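Local coordinates for uncharacterized protein cvnB5 (Streptomyces avermitilis, PDB 3LEQ) that is of unknown function but is a Roadblock/LC7 domain, a family whose relatives often dimerise and help regulate small GTPases, at residues R15-V19 against V104-Q108; D20-V24 against K34-F38; I82-A86 against M109-V113. All coordinates share one frame; numbering follows the deposited sequence. Where two conformers were deposited one is given.

Contact 1. Residues R15-V19 against V104-Q108; sequences RVAEV and VVAYQ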
loop_
_atom_site.group_PDB
_atom_site.type_symbol
_atom_site.label_atom_id
_atom_site.label_comp_id
_atom_site.label_asym_id
_atom_site.label_seq_id
_atom_site.Cartn_x
_atom_site.Cartn_y
_atom_site.Cartn_z
ATOM N N ARG A 15 -9.628 9.029 3.252
ATOM C CA ARG A 15 -10.779 9.182 2.352
ATOM C C ARG A 15 -11.437 7.847 2.018
ATOM O O ARG A 15 -12.656 7.795 1.822
ATOM C CB ARG A 15 -10.361 9.849 1.039
ATOM C CG ARG A 15 -9.822 11.261 1.173
ATOM C CD ARG A 15 -9.275 11.758 -0.173
ATOM N NE ARG A 15 -8.136 10.974 -0.667
ATOM C CZ ARG A 15 -8.191 10.026 -1.612
ATOM N NH1 ARG A 15 -9.330 9.700 -2.214
ATOM N NH2 ARG A 15 -7.086 9.401 -1.971
ATOM N N VAL A 16 -10.639 6.780 1.937
ATOM C CA VAL A 16 -11.147 5.497 1.446
ATOM C C VAL A 16 -11.470 4.498 2.576
ATOM O O VAL A 16 -10.575 3.879 3.154
ATOM C CB VAL A 16 -10.216 4.879 0.378
ATOM C CG1 VAL A 16 -10.859 3.633 -0.256
ATOM C CG2 VAL A 16 -9.885 5.906 -0.690
ATOM N N ALA A 17 -12.760 4.362 2.880
ATOM C CA ALA A 17 -13.238 3.450 3.929
ATOM C C ALA A 17 -12.628 2.043 3.793
ATOM O O ALA A 17 -12.327 1.383 4.798
ATOM C CB ALA A 17 -14.770 3.380 3.926
ATOM N N GLU A 18 -12.423 1.613 2.544
ATOM C CA GLU A 18 -11.922 0.278 2.242
ATOM C C GLU A 18 -10.446 0.093 2.584
ATOM O O GLU A 18 -9.994 -1.032 2.743
ATOM C CB GLU A 18 -12.120 -0.055 0.756
ATOM C CG GLU A 18 -13.539 -0.411 0.354
ATOM C CD GLU A 18 -14.386 0.798 0.000
ATOM O OE1 GLU A 18 -15.495 0.591 -0.515
ATOM O OE2 GLU A 18 -13.958 1.948 0.240
ATOM N N VAL A 19 -9.696 1.186 2.681
ATOM C CA VAL A 19 -8.239 1.099 2.833
ATOM C C VAL A 19 -7.890 1.348 4.298
ATOM O O VAL A 19 -8.293 2.348 4.862
ATOM C CB VAL A 19 -7.512 2.114 1.928
ATOM C CG1 VAL A 19 -6.022 2.129 2.223
ATOM C CG2 VAL A 19 -7.745 1.791 0.464
ATOM N N VAL A 104 -12.795 -0.719 -6.576
ATOM C CA VAL A 104 -12.723 0.617 -5.999
ATOM C C VAL A 104 -11.302 0.892 -5.495
ATOM O O VAL A 104 -10.698 1.913 -5.818
ATOM C CB VAL A 104 -13.781 0.819 -4.894
ATOM C CG1 VAL A 104 -13.516 2.095 -4.114
ATOM C CG2 VAL A 104 -15.182 0.841 -5.503
ATOM N N VAL A 105 -10.766 -0.037 -4.711
ATOM C CA VAL A 105 -9.433 0.142 -4.163
ATOM C C VAL A 105 -8.402 0.259 -5.291
ATOM O O VAL A 105 -7.561 1.155 -5.254
ATOM C CB VAL A 105 -9.056 -0.994 -3.207
ATOM C CG1 VAL A 105 -7.630 -0.807 -2.730
ATOM C CG2 VAL A 105 -9.998 -1.004 -1.999
ATOM N N ALA A 106 -8.456 -0.620 -6.288
ATOM C CA ALA A 106 -7.485 -0.537 -7.381
ATOM C C ALA A 106 -7.561 0.803 -8.117
ATOM O O ALA A 106 -6.531 1.357 -8.477
ATOM C CB ALA A 106 -7.622 -1.698 -8.338
ATOM N N TYR A 107 -8.770 1.313 -8.339
ATOM C CA TYR A 107 -8.952 2.626 -8.958
ATOM C C TYR A 107 -8.323 3.717 -8.095
ATOM O O TYR A 107 -7.570 4.553 -8.578
ATOM C CB TYR A 107 -10.463 2.917 -9.177
ATOM C CG TYR A 107 -10.723 4.366 -9.537
ATOM C CD1 TYR A 107 -10.558 4.819 -10.845
ATOM C CD2 TYR A 107 -11.087 5.295 -8.553
ATOM C CE1 TYR A 107 -10.780 6.162 -11.169
ATOM C CE2 TYR A 107 -11.296 6.641 -8.865
ATOM C CZ TYR A 107 -11.146 7.062 -10.171
ATOM O OH TYR A 107 -11.362 8.394 -10.465
ATOM N N GLN A 108 -8.610 3.702 -6.805
ATOM C CA GLN A 108 -8.014 4.692 -5.884
ATOM C C GLN A 108 -6.475 4.657 -5.867
ATOM O O GLN A 108 -5.812 5.721 -5.861
ATOM C CB GLN A 108 -8.560 4.517 -4.454
ATOM C CG GLN A 108 -10.027 4.911 -4.310
ATOM C CD GLN A 108 -10.252 6.408 -4.392
ATOM O OE1 GLN A 108 -9.316 7.206 -4.301
ATOM N NE2 GLN A 108 -11.509 6.798 -4.544
HETATM O O HOH W 1 -6.521 8.168 -4.905
#
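Val104, near the start of helix 102-115, turns its CG1 branch toward the end of Glu18, but the two meet loosely, CG1 lying 4.4 Å from Glu18 OE1. One residue on, Val105 takes up two neighbours with its two branches. CG2 presses on the aliphatic CB of Glu18 at 3.6 Å, while CG1 reaches Val19 CG2 at 4.1 Å, where strand 19-26 begins. A small branched residue suits this buried place, since Val94 and Thr96 of strand 90-96 lie close behind the valine pair. A turn later, Gln108 chi1 (-69°) brings CG over to Val16, and the bend at chi2 (-72°) carries the amide across Val16 CG2. Val16 CG2 sits 3.8 Å from Gln108 CD, the side chains running antiparallel. The amide oxygen receives Arg15 NH1: NH1 to Gln108 OE1 is 3.3 Å, nearly straight at 173°. OE1 lies in the guanidinium plane, yet NH1 stands well above the amide plane. A water accepts from Arg15 NH2 at 3.2 Å and donates to both Gln108 OE1 and Gln108 O.

The helix end at Arg15 and the type I turn Val16-Val19 thus dock through apolar contacts at Val16, Glu18 CB and Val19 and the polar Arg15-Gln108 pair. Two donors at OE1 favour this orientation of the amide, and the positive charge of Arg15 would probably polarise its carbonyl.

Contact 2. Residues D20-V24 against K34-F38; sequences DHAVV and KSTGF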
loop_
_atom_site.group_PDB
_atom_site.type_symbol
_atom_site.label_atom_id
_atom_site.label_comp_id
_atom_site.label_asym_id
_atom_site.label_seq_id
_atom_site.Cartn_x
_atom_site.Cartn_y
_atom_site.Cartn_z
ATOM N N ASP A 20 -7.184 0.404 4.914
ATOM C CA ASP A 20 -6.755 0.533 6.304
ATOM C C ASP A 20 -5.331 1.136 6.477
ATOM O O ASP A 20 -5.112 1.990 7.352
ATOM C CB ASP A 20 -6.858 -0.818 7.002
ATOM C CG ASP A 20 -8.298 -1.197 7.375
ATOM O OD1 ASP A 20 -9.225 -0.341 7.333
ATOM O OD2 ASP A 20 -8.500 -2.376 7.729
ATOM N N HIS A 21 -4.374 0.689 5.662
ATOM C CA HIS A 21 -2.992 1.170 5.737
ATOM C C HIS A 21 -2.390 1.175 4.347
ATOM O O HIS A 21 -2.852 0.440 3.473
ATOM C CB HIS A 21 -2.108 0.286 6.644
ATOM C CG HIS A 21 -2.705 -0.009 7.985
ATOM N ND1 HIS A 21 -2.877 0.959 8.952
ATOM C CD2 HIS A 21 -3.161 -1.164 8.523
ATOM C CE1 HIS A 21 -3.438 0.416 10.020
ATOM N NE2 HIS A 21 -3.622 -0.873 9.786
ATOM N N ALA A 22 -1.353 1.993 4.166
ATOM C CA ALA A 22 -0.613 2.080 2.915
ATOM C C ALA A 22 0.861 2.390 3.145
ATOM O O ALA A 22 1.212 3.164 4.045
ATOM C CB ALA A 22 -1.248 3.146 2.000
ATOM N N VAL A 23 1.719 1.781 2.336
ATOM C CA VAL A 23 3.149 2.099 2.342
ATOM C C VAL A 23 3.664 2.170 0.919
ATOM O O VAL A 23 3.061 1.595 -0.007
ATOM C CB VAL A 23 4.001 1.030 3.104
ATOM C CG1 VAL A 23 3.605 0.948 4.554
ATOM C CG2 VAL A 23 3.887 -0.363 2.463
ATOM N N VAL A 24 4.788 2.857 0.752
ATOM C CA VAL A 24 5.542 2.796 -0.496
ATOM C C VAL A 24 6.940 2.224 -0.171
ATOM O O VAL A 24 7.631 2.711 0.732
ATOM C CB VAL A 24 5.657 4.160 -1.171
ATOM C CG1 VAL A 24 6.612 4.079 -2.365
ATOM C CG2 VAL A 24 4.270 4.663 -1.608
ATOM N N LYS A 34 4.934 5.980 4.550
ATOM C CA LYS A 34 3.789 5.234 5.100
ATOM C C LYS A 34 2.673 6.172 5.546
ATOM O O LYS A 34 2.931 7.342 5.849
ATOM C CB LYS A 34 4.224 4.326 6.264
ATOM C CG LYS A 34 4.716 5.093 7.487
ATOM C CD LYS A 34 5.313 4.191 8.540
ATOM C CE LYS A 34 5.991 5.017 9.639
ATOM N NZ LYS A 34 4.988 5.641 10.561
ATOM N N SER A 35 1.436 5.671 5.582
ATOM C CA SER A 35 0.339 6.430 6.191
ATOM C C SER A 35 0.642 6.674 7.681
ATOM O O SER A 35 1.120 5.775 8.372
ATOM C CB SER A 35 -1.014 5.740 5.985
ATOM O OG SER A 35 -0.925 4.335 6.153
ATOM N N THR A 36 0.358 7.883 8.162
ATOM C CA THR A 36 0.917 8.359 9.444
ATOM C C THR A 36 0.420 7.646 10.728
ATOM O O THR A 36 1.120 7.716 11.830
ATOM C CB THR A 36 0.832 9.908 9.580
ATOM O OG1 THR A 36 -0.533 10.326 9.751
ATOM C CG2 THR A 36 1.433 10.591 8.362
ATOM N N GLY A 37 -0.769 6.967 10.596
ATOM C CA GLY A 37 -1.279 6.153 11.718
ATOM C C GLY A 37 -0.895 4.672 11.655
ATOM O O GLY A 37 -1.512 3.835 12.339
ATOM N N PHE A 38 0.129 4.364 10.842
ATOM C CA PHE A 38 0.630 3.000 10.640
ATOM C C PHE A 38 1.992 2.895 11.330
ATOM O O PHE A 38 2.987 3.398 10.805
ATOM C CB PHE A 38 0.775 2.759 9.128
ATOM C CG PHE A 38 0.843 1.300 8.695
ATOM C CD1 PHE A 38 1.430 0.973 7.475
ATOM C CD2 PHE A 38 0.316 0.276 9.462
ATOM C CE1 PHE A 38 1.493 -0.351 7.021
ATOM C CE2 PHE A 38 0.378 -1.045 9.024
ATOM C CZ PHE A 38 0.975 -1.364 7.800
HETATM O O HOH W 2 -2.486 3.867 8.547
#
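The edge of the Roadblock sheet, where strand 31-34 ends against strand 19-26 and the chain turns toward helix 40-55, is closed by an antiparallel pair and a type I turn, Ser35 to Phe38. Val23 and Lys34 form a non-hydrogen-bonded pair, with Val23 CG1 3.8 Å from Lys34 CB. Beyond it Ser35 N donates to Ala22 O at 2.9 Å. The serine hydroxyl then stands in for a backbone acceptor: chi1 of 41° tucks OG between its own backbone N and carbonyl carbon, where Ala22 N reaches it at 3.1 Å. A short hydroxyl suits this buried spot, being able to continue the ladder after the backbone has begun to turn away.

Phe38 comes back over the strand. Its ring forms an offset stack with His21, the planes only 7° apart and the centroids 4.2 Å, while His21 CB sits squarely over the centre of the phenyl face, 3.4 Å from the centroid, in a CH-pi contact. Val23 CG1 meets the same ring at its edge, 3.5 Å from Phe38 CE1. Asp20 CB lies over the opposite face of the imidazole, at the classic bulge that Asp20 and His21 form facing Leu95. The phenyl group also packs on Ala43 and Leu46 of helix 40-55.

A water in the plane of the imidazole joins His21 ND1, at 3.0 Å, to Ser35 OG. Stack and water together restrain the imidazole, the stack its tilt and the water its rotation, and the serine oxygen ties strand, turn and histidine into one network.

Contact 3. Residues I82-A86 against M109-V113; sequences ILTAA and MNMLV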
loop_
_atom_site.group_PDB
_atom_site.type_symbol
_atom_site.label_atom_id
_atom_site.label_comp_id
_atom_site.label_asym_id
_atom_site.label_seq_id
_atom_site.Cartn_x
_atom_site.Cartn_y
_atom_site.Cartn_z
ATOM N N ILE A 82 -2.733 -5.573 -1.494
ATOM C CA ILE A 82 -2.629 -5.242 -2.907
ATOM C C ILE A 82 -1.344 -4.462 -3.109
ATOM O O ILE A 82 -1.054 -3.528 -2.355
ATOM C CB ILE A 82 -3.858 -4.420 -3.448
ATOM C CG1 ILE A 82 -5.192 -5.056 -3.034
ATOM C CG2 ILE A 82 -3.771 -4.221 -5.001
ATOM C CD1 ILE A 82 -6.436 -4.217 -3.299
ATOM N N LEU A 83 -0.607 -4.822 -4.145
ATOM C CA LEU A 83 0.664 -4.193 -4.452
ATOM C C LEU A 83 0.682 -3.776 -5.921
ATOM O O LEU A 83 0.283 -4.551 -6.770
ATOM C CB LEU A 83 1.772 -5.209 -4.165
ATOM C CG LEU A 83 3.234 -4.923 -4.450
ATOM C CD1 LEU A 83 4.077 -5.728 -3.472
ATOM C CD2 LEU A 83 3.602 -5.287 -5.902
ATOM N N THR A 84 1.155 -2.565 -6.210
ATOM C CA THR A 84 1.317 -2.105 -7.585
ATOM C C THR A 84 2.600 -1.289 -7.732
ATOM O O THR A 84 3.108 -0.734 -6.764
ATOM C CB THR A 84 0.053 -1.308 -8.101
ATOM O OG1 THR A 84 0.186 -1.046 -9.509
ATOM C CG2 THR A 84 -0.098 0.024 -7.386
ATOM N N ALA A 85 3.115 -1.200 -8.949
ATOM C CA ALA A 85 4.283 -0.373 -9.225
ATOM C C ALA A 85 3.961 1.110 -9.005
ATOM O O ALA A 85 2.872 1.582 -9.391
ATOM C CB ALA A 85 4.759 -0.595 -10.670
ATOM N N ALA A 86 4.912 1.829 -8.397
ATOM C CA ALA A 86 4.870 3.298 -8.286
ATOM C C ALA A 86 6.133 3.816 -8.941
ATOM O O ALA A 86 7.113 4.191 -8.266
ATOM C CB ALA A 86 4.800 3.732 -6.823
HETATM N N MSE A 109 -5.906 3.443 -5.839
HETATM C CA MSE A 109 -4.452 3.282 -5.882
HETATM C C MSE A 109 -3.885 3.800 -7.203
HETATM O O MSE A 109 -2.869 4.473 -7.216
HETATM C CB MSE A 109 -4.071 1.818 -5.687
HETATM C CG MSE A 109 -4.482 1.273 -4.340
HETATM SE SE MSE A 109 -4.121 -0.629 -4.181
HETATM C CE MSE A 109 -2.172 -0.650 -4.218
ATOM N N ASN A 110 -4.555 3.484 -8.306
ATOM C CA ASN A 110 -4.114 3.933 -9.635
ATOM C C ASN A 110 -4.130 5.475 -9.726
ATOM O O ASN A 110 -3.210 6.075 -10.273
ATOM C CB ASN A 110 -4.984 3.306 -10.743
ATOM C CG ASN A 110 -4.645 1.828 -11.021
ATOM O OD1 ASN A 110 -3.562 1.341 -10.690
ATOM N ND2 ASN A 110 -5.589 1.111 -11.638
HETATM N N MSE A 111 -5.153 6.099 -9.143
HETATM C CA MSE A 111 -5.237 7.573 -9.095
HETATM C C MSE A 111 -4.128 8.153 -8.227
HETATM O O MSE A 111 -3.560 9.187 -8.559
HETATM C CB MSE A 111 -6.608 8.039 -8.591
HETATM C CG MSE A 111 -7.789 7.693 -9.522
HETATM SE SE MSE A 111 -7.556 8.351 -11.381
HETATM C CE MSE A 111 -7.043 6.649 -12.234
ATOM N N LEU A 112 -3.811 7.482 -7.122
ATOM C CA LEU A 112 -2.720 7.914 -6.237
ATOM C C LEU A 112 -1.365 7.889 -6.965
ATOM O O LEU A 112 -0.591 8.839 -6.884
ATOM C CB LEU A 112 -2.671 7.040 -4.976
ATOM C CG LEU A 112 -1.569 7.360 -3.956
ATOM C CD1 LEU A 112 -1.642 8.809 -3.511
ATOM C CD2 LEU A 112 -1.595 6.414 -2.763
ATOM N N VAL A 113 -1.078 6.782 -7.663
ATOM C CA VAL A 113 0.186 6.630 -8.400
ATOM C C VAL A 113 0.314 7.725 -9.471
ATOM O O VAL A 113 1.394 8.230 -9.738
ATOM C CB VAL A 113 0.326 5.199 -9.016
ATOM C CG1 VAL A 113 1.496 5.110 -10.021
ATOM C CG2 VAL A 113 0.490 4.149 -7.896
#
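Ile82 and Met109 form the tight end of a helix-on-sheet packing, in which helix 102-115 of the Roadblock/LC7 fold lies against strand 80-85. The axes of strand 82-85 and helix 109-113 approach to 9.9 Å and cross at -32°, the spacing of a helix whose side chains rest directly on a sheet face. Met109, modelled as selenomethionine, reaches across that gap. Its chain leaves the helix extended at chi2 and then bends at chi3 (67°), which swings the terminal methyl from Ile82 toward Thr84. The selenium meets Ile82 CG2 at 3.7 Å, and CE lies 3.6 Å from the backbone oxygen Ile82 O. The same methyl touches Thr84 CG2 at 3.8 Å. A long, pliable, apolar chain suits this place, because one residue has to follow two strand residues whose side chains project toward the helix; Leu83, between them, turns to the other face of the sheet and packs on Ala50 and Met54 of helix 40-55. Leu92 of strand 90-96 also touches Met109.

Toward the partly exposed end the grip slackens. Val113, one turn along from Met109, still sends CG2 to Thr84 CG2, but at 4.2 Å, and beyond that it lies against the backbone where the strand gives way to a loop. Ala86 CB is 4.5 Å from Val113 CG2; alanine is small enough to let the backbones come close here, their CA atoms only 5.7 Å apart. Thr84 divides its two branches between these surroundings: the methyl serves the helix, while OG1, anti to the backbone N at chi1 -172°, takes a weak hydrogen bond from Gln71 NE2. At the valine, both methyls face one carbonyl oxygen, CG1 and CG2 each 3.8 Å from Ala85 O.

Contacts 1 and 3 share helix 102-115 and touch each other, Val105 CG1 lying 3.7 Å from Ile82 CD1; the helix meets first the 15-19 turn and then strand 80-85. Contact 2 lies across the chain's centre from contact 3 and involves the edge strand 31-34 and its neighbour 19-26; it joins contact 1 through the sequence alone, where the turn runs into strand 19-26. Contact 2 is the most buried, combining backbone bonds with an aromatic stack. Contact 3 has no hydrogen bond across its segments and rests on van der Waals packing, partly exposed at one end. Contact 1, farthest from the centre, adds an arginine-glutamine pair bridged by water to its packed valines.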